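Local coordinates for protein 2-oxoadipate dioxygenase/decarboxylase (Pseudomonas putida, PDB 6W1G) that catalyses the decarboxylation and hydroxylation of 2-oxoadipate to D-2-hydroxyglutarate with iron(II) and molecular oxygen, a step of D-lysine catabolism, at residues E185-H188 / T189-H193; S149-A152 / K153-I156. All blocks are in the same frame, centred on the assembly; numbering follows the deposited sequence.

Contact 1. Residues E185-H188 / T189-H193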
# COMPACT_ATOMS: atom_id res chain seq x y z
N GLU A 185 -3.21 -0.78 -22.43
CA GLU A 185 -2.02 -1.56 -22.74
C GLU A 185 -1.28 -1.96 -21.49
O GLU A 185 -0.77 -3.08 -21.40
CB GLU A 185 -1.14 -0.78 -23.70
CG GLU A 185 -1.72 -0.60 -25.06
CD GLU A 185 -1.83 -1.90 -25.88
OE1 GLU A 185 -1.09 -2.87 -25.61
OE2 GLU A 185 -2.65 -1.91 -26.82
N ALA A 186 -1.17 -1.04 -20.54
CA ALA A 186 -0.52 -1.37 -19.28
C ALA A 186 -1.24 -2.48 -18.54
O ALA A 186 -0.62 -3.33 -17.92
CB ALA A 186 -0.48 -0.13 -18.39
N LEU A 187 -2.58 -2.47 -18.60
CA LEU A 187 -3.34 -3.46 -17.87
C LEU A 187 -3.02 -4.87 -18.33
O LEU A 187 -3.07 -5.81 -17.53
CB LEU A 187 -4.82 -3.16 -18.09
CG LEU A 187 -5.85 -3.74 -17.14
CD1 LEU A 187 -5.62 -3.23 -15.77
CD2 LEU A 187 -7.23 -3.37 -17.65
N HIS A 188 -2.67 -5.03 -19.62
CA HIS A 188 -2.37 -6.36 -20.09
C HIS A 188 -1.24 -7.01 -19.31
O HIS A 188 -1.21 -8.25 -19.15
CB HIS A 188 -2.00 -6.30 -21.57
CG HIS A 188 -3.12 -5.98 -22.49
ND1 HIS A 188 -4.38 -6.55 -22.38
CD2 HIS A 188 -3.16 -5.19 -23.59
CE1 HIS A 188 -5.15 -6.10 -23.36
NE2 HIS A 188 -4.43 -5.28 -24.11
N THR A 189 -0.31 -6.21 -18.79
CA THR A 189 0.83 -6.74 -18.05
C THR A 189 0.38 -7.55 -16.86
O THR A 189 1.09 -8.47 -16.45
CB THR A 189 1.75 -5.61 -17.65
OG1 THR A 189 2.23 -4.99 -18.83
CG2 THR A 189 2.96 -6.07 -16.93
N PHE A 190 -0.77 -7.19 -16.28
CA PHE A 190 -1.20 -7.68 -14.97
C PHE A 190 -2.37 -8.64 -15.03
O PHE A 190 -2.86 -9.09 -13.98
CB PHE A 190 -1.55 -6.47 -14.10
CG PHE A 190 -0.44 -5.45 -14.08
CD1 PHE A 190 0.79 -5.76 -13.51
CD2 PHE A 190 -0.57 -4.26 -14.73
CE1 PHE A 190 1.81 -4.89 -13.53
CE2 PHE A 190 0.48 -3.34 -14.74
CZ PHE A 190 1.68 -3.67 -14.14
N ARG A 191 -2.79 -9.04 -16.21
CA ARG A 191 -3.89 -9.96 -16.34
C ARG A 191 -3.47 -11.38 -15.97
O ARG A 191 -2.32 -11.79 -16.19
CB ARG A 191 -4.35 -9.98 -17.78
CG ARG A 191 -5.14 -8.82 -18.20
CD ARG A 191 -5.68 -8.99 -19.62
NE ARG A 191 -6.22 -7.71 -20.05
CZ ARG A 191 -7.43 -7.29 -19.75
NH1 ARG A 191 -8.23 -8.06 -19.04
NH2 ARG A 191 -7.84 -6.10 -20.15
N TRP A 192 -4.44 -12.17 -15.50
CA TRP A 192 -4.18 -13.57 -15.24
C TRP A 192 -4.13 -14.36 -16.54
O TRP A 192 -4.98 -14.19 -17.41
CB TRP A 192 -5.33 -14.13 -14.38
CG TRP A 192 -5.10 -15.56 -14.00
CD1 TRP A 192 -5.55 -16.68 -14.65
CD2 TRP A 192 -4.34 -16.03 -12.88
NE1 TRP A 192 -5.12 -17.81 -14.00
CE2 TRP A 192 -4.38 -17.44 -12.91
CE3 TRP A 192 -3.63 -15.40 -11.85
CZ2 TRP A 192 -3.73 -18.22 -11.96
CZ3 TRP A 192 -2.99 -16.19 -10.89
CH2 TRP A 192 -3.05 -17.58 -10.96
N HIS A 193 -3.14 -15.26 -16.67
CA HIS A 193 -3.04 -16.18 -17.80
C HIS A 193 -2.87 -17.59 -17.26
O HIS A 193 -1.91 -17.87 -16.54
CB HIS A 193 -1.84 -15.82 -18.69
CG HIS A 193 -1.91 -14.45 -19.25
ND1 HIS A 193 -1.16 -13.40 -18.76
CD2 HIS A 193 -2.67 -13.93 -20.25
CE1 HIS A 193 -1.45 -12.30 -19.43
NE2 HIS A 193 -2.36 -12.59 -20.34
O HOH W 1 1.87 -4.01 -21.24
O HOH W 2 -2.34 -10.00 -21.16

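Contact 2. Residues S149-A152 / K153-I156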
# COMPACT_ATOMS: atom_id res chain seq x y z
N SER A 149 16.70 -18.71 -17.24
CA SER A 149 16.46 -18.79 -18.68
C SER A 149 15.02 -18.47 -19.03
O SER A 149 14.76 -17.73 -19.98
CB SER A 149 16.89 -20.14 -19.25
OG SER A 149 16.43 -21.22 -18.46
N ILE A 150 14.06 -18.96 -18.23
CA ILE A 150 12.66 -18.69 -18.53
C ILE A 150 12.39 -17.20 -18.42
O ILE A 150 11.74 -16.59 -19.29
CB ILE A 150 11.74 -19.50 -17.59
CG1 ILE A 150 11.85 -20.98 -17.96
CG2 ILE A 150 10.33 -19.01 -17.69
CD1 ILE A 150 11.45 -21.91 -16.84
N LEU A 151 12.88 -16.58 -17.35
CA LEU A 151 12.62 -15.16 -17.12
C LEU A 151 13.34 -14.31 -18.15
O LEU A 151 12.82 -13.26 -18.56
CB LEU A 151 13.09 -14.78 -15.72
CG LEU A 151 12.24 -15.33 -14.58
CD1 LEU A 151 12.91 -15.01 -13.28
CD2 LEU A 151 10.85 -14.74 -14.65
N ALA A 152 14.51 -14.75 -18.59
CA ALA A 152 15.34 -13.91 -19.44
C ALA A 152 14.61 -13.57 -20.73
O ALA A 152 14.71 -12.44 -21.24
CB ALA A 152 16.65 -14.62 -19.74
N LYS A 153 13.89 -14.54 -21.29
CA LYS A 153 13.31 -14.37 -22.61
C LYS A 153 11.86 -13.91 -22.64
O LYS A 153 11.35 -13.62 -23.72
CB LYS A 153 13.39 -15.69 -23.38
CG LYS A 153 12.54 -16.82 -22.78
CD LYS A 153 13.01 -18.16 -23.35
CE LYS A 153 12.36 -19.35 -22.66
NZ LYS A 153 13.20 -20.57 -22.80
N ARG A 154 11.18 -13.86 -21.50
CA ARG A 154 9.80 -13.39 -21.55
C ARG A 154 9.77 -11.87 -21.74
O ARG A 154 10.71 -11.15 -21.37
CB ARG A 154 9.03 -13.80 -20.30
CG ARG A 154 9.33 -12.99 -19.06
CD ARG A 154 8.51 -13.55 -17.90
NE ARG A 154 8.65 -12.70 -16.73
CZ ARG A 154 8.00 -12.87 -15.58
NH1 ARG A 154 7.12 -13.85 -15.47
NH2 ARG A 154 8.21 -12.03 -14.57
N GLN A 155 8.67 -11.38 -22.31
CA GLN A 155 8.43 -9.96 -22.52
C GLN A 155 7.09 -9.57 -21.92
O GLN A 155 6.04 -9.77 -22.54
CB GLN A 155 8.45 -9.59 -24.00
CG GLN A 155 8.05 -8.13 -24.29
CD GLN A 155 8.87 -7.08 -23.53
OE1 GLN A 155 8.46 -6.61 -22.49
NE2 GLN A 155 10.02 -6.70 -24.08
N ILE A 156 7.11 -9.02 -20.71
CA ILE A 156 5.86 -8.78 -19.99
C ILE A 156 5.11 -7.53 -20.39
O ILE A 156 3.97 -7.35 -19.98
CB ILE A 156 6.12 -8.81 -18.47
CG1 ILE A 156 6.92 -7.60 -18.00
CG2 ILE A 156 6.75 -10.15 -18.05
CD1 ILE A 156 6.99 -7.49 -16.50

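Contact 1. Residues E185-H188 / T189-H193
A186 O sits where helix 176-188 runs out and takes two neighbours at once: T189 N donates to it at 3.0 Å, and F190 brings CD2 of its ring to within 3.3 Å. One residue on, F190 N bonds to L187 O. This end is the tight one. A186, L187, T189 and F190 are all buried, and T189 CB rests over the centre of one face of the F190 ring. M20 and M23 of helix 9-27 pack on L187, and F16 on F190, while P222 touches both T189 and F190. T189 OG1 bonds to I156 O and to a water that also donates to E185 O.

L187 marks the boundary: with chi1 at -162° it turns away from its own N, and CD2 meets R191 NH2 at 3.8 Å. Beyond it the contact is looser, its residues only partly buried. H188 and R191 run alongside each other, and R191 NE gives its N-H to H188 ND1 at 3.2 Å. The bond is moderately bent, at 156°, and the ring and guanidinium planes stand 46° apart. Acceptance at ND1 suggests that H188 is neutral, with its proton on NE2. A second water donates to H188 O and lies 2.7 Å from H193 NE2, in the plane of that ring. R191 N also reaches H188 O, though weakly. Successive i+3 to i backbone bonds, ending in a type I beta turn from H188 to R191, are a familiar way for a helix to finish and its chain to turn away.

Contact 2. Residues S149-A152 / K153-I156
R154 N turns back to L151 O at 3.4 Å, a weak and bent bond (143°) between helix 141-153 and the chain leaving it. At R154 psi is 155° and the chain runs out extended. Within the helical segment, A152 N bonds S149 O, again weakly.

The side chains of K153 and R154 go separate ways. K153 folds back along the helix: its CG lies between the backbone N and the carbonyl carbon (chi1 65°), which lays CG against I150 O at 3.6 Å and carries the extended chain past S149 O, with CE 3.9 Å from that oxygen. K153 and A152 are exposed. R154 instead runs alongside L151, straight from CG to NE, and L151 CD2 sits over the centre of one guanidinium face, 3.5 Å from CZ. L151 is buried, backed by V217 of helix 211-217 and by T77. The guanidinium nitrogens have their polar partners elsewhere in the fold: NE makes a salt bridge with E80, and NH1 makes weak bonds to V216 O and F219 O. A methionine at R154 might still lie against L151 but would probably leave the E80 carboxylate without this partner and lose the weak bonds to V216 O and F219 O.

The R154 side chain comes within about 7 Å of that of R74, a 2-oxoadipate-binding residue. Apolar contact on one face and polar bonds from its nitrogens thus together probably fix how this cation is turned, its charge probably balanced by E80.

Overall arrangement
Both contacts are helix C-terminal ends, contact 2 closing helix 141-153 and contact 1 closing helix 176-188, with helix 159-171 between them in sequence. Their centres lie about 16 Å apart, and they meet directly where T189 OG1 probably hydrogen-bonds to I156 O, 3.2 Å away; P222 packs on both loops. Contact 1 is the more buried, with four buried residues, two sound backbone bonds and one weak between its segments, and an arginine donating to a probably neutral histidine beside bridging waters. Contact 2 stands further from the chain's centre, includes exposed A152 and K153, and relies on a single weak backbone bond plus an arginine anchored elsewhere.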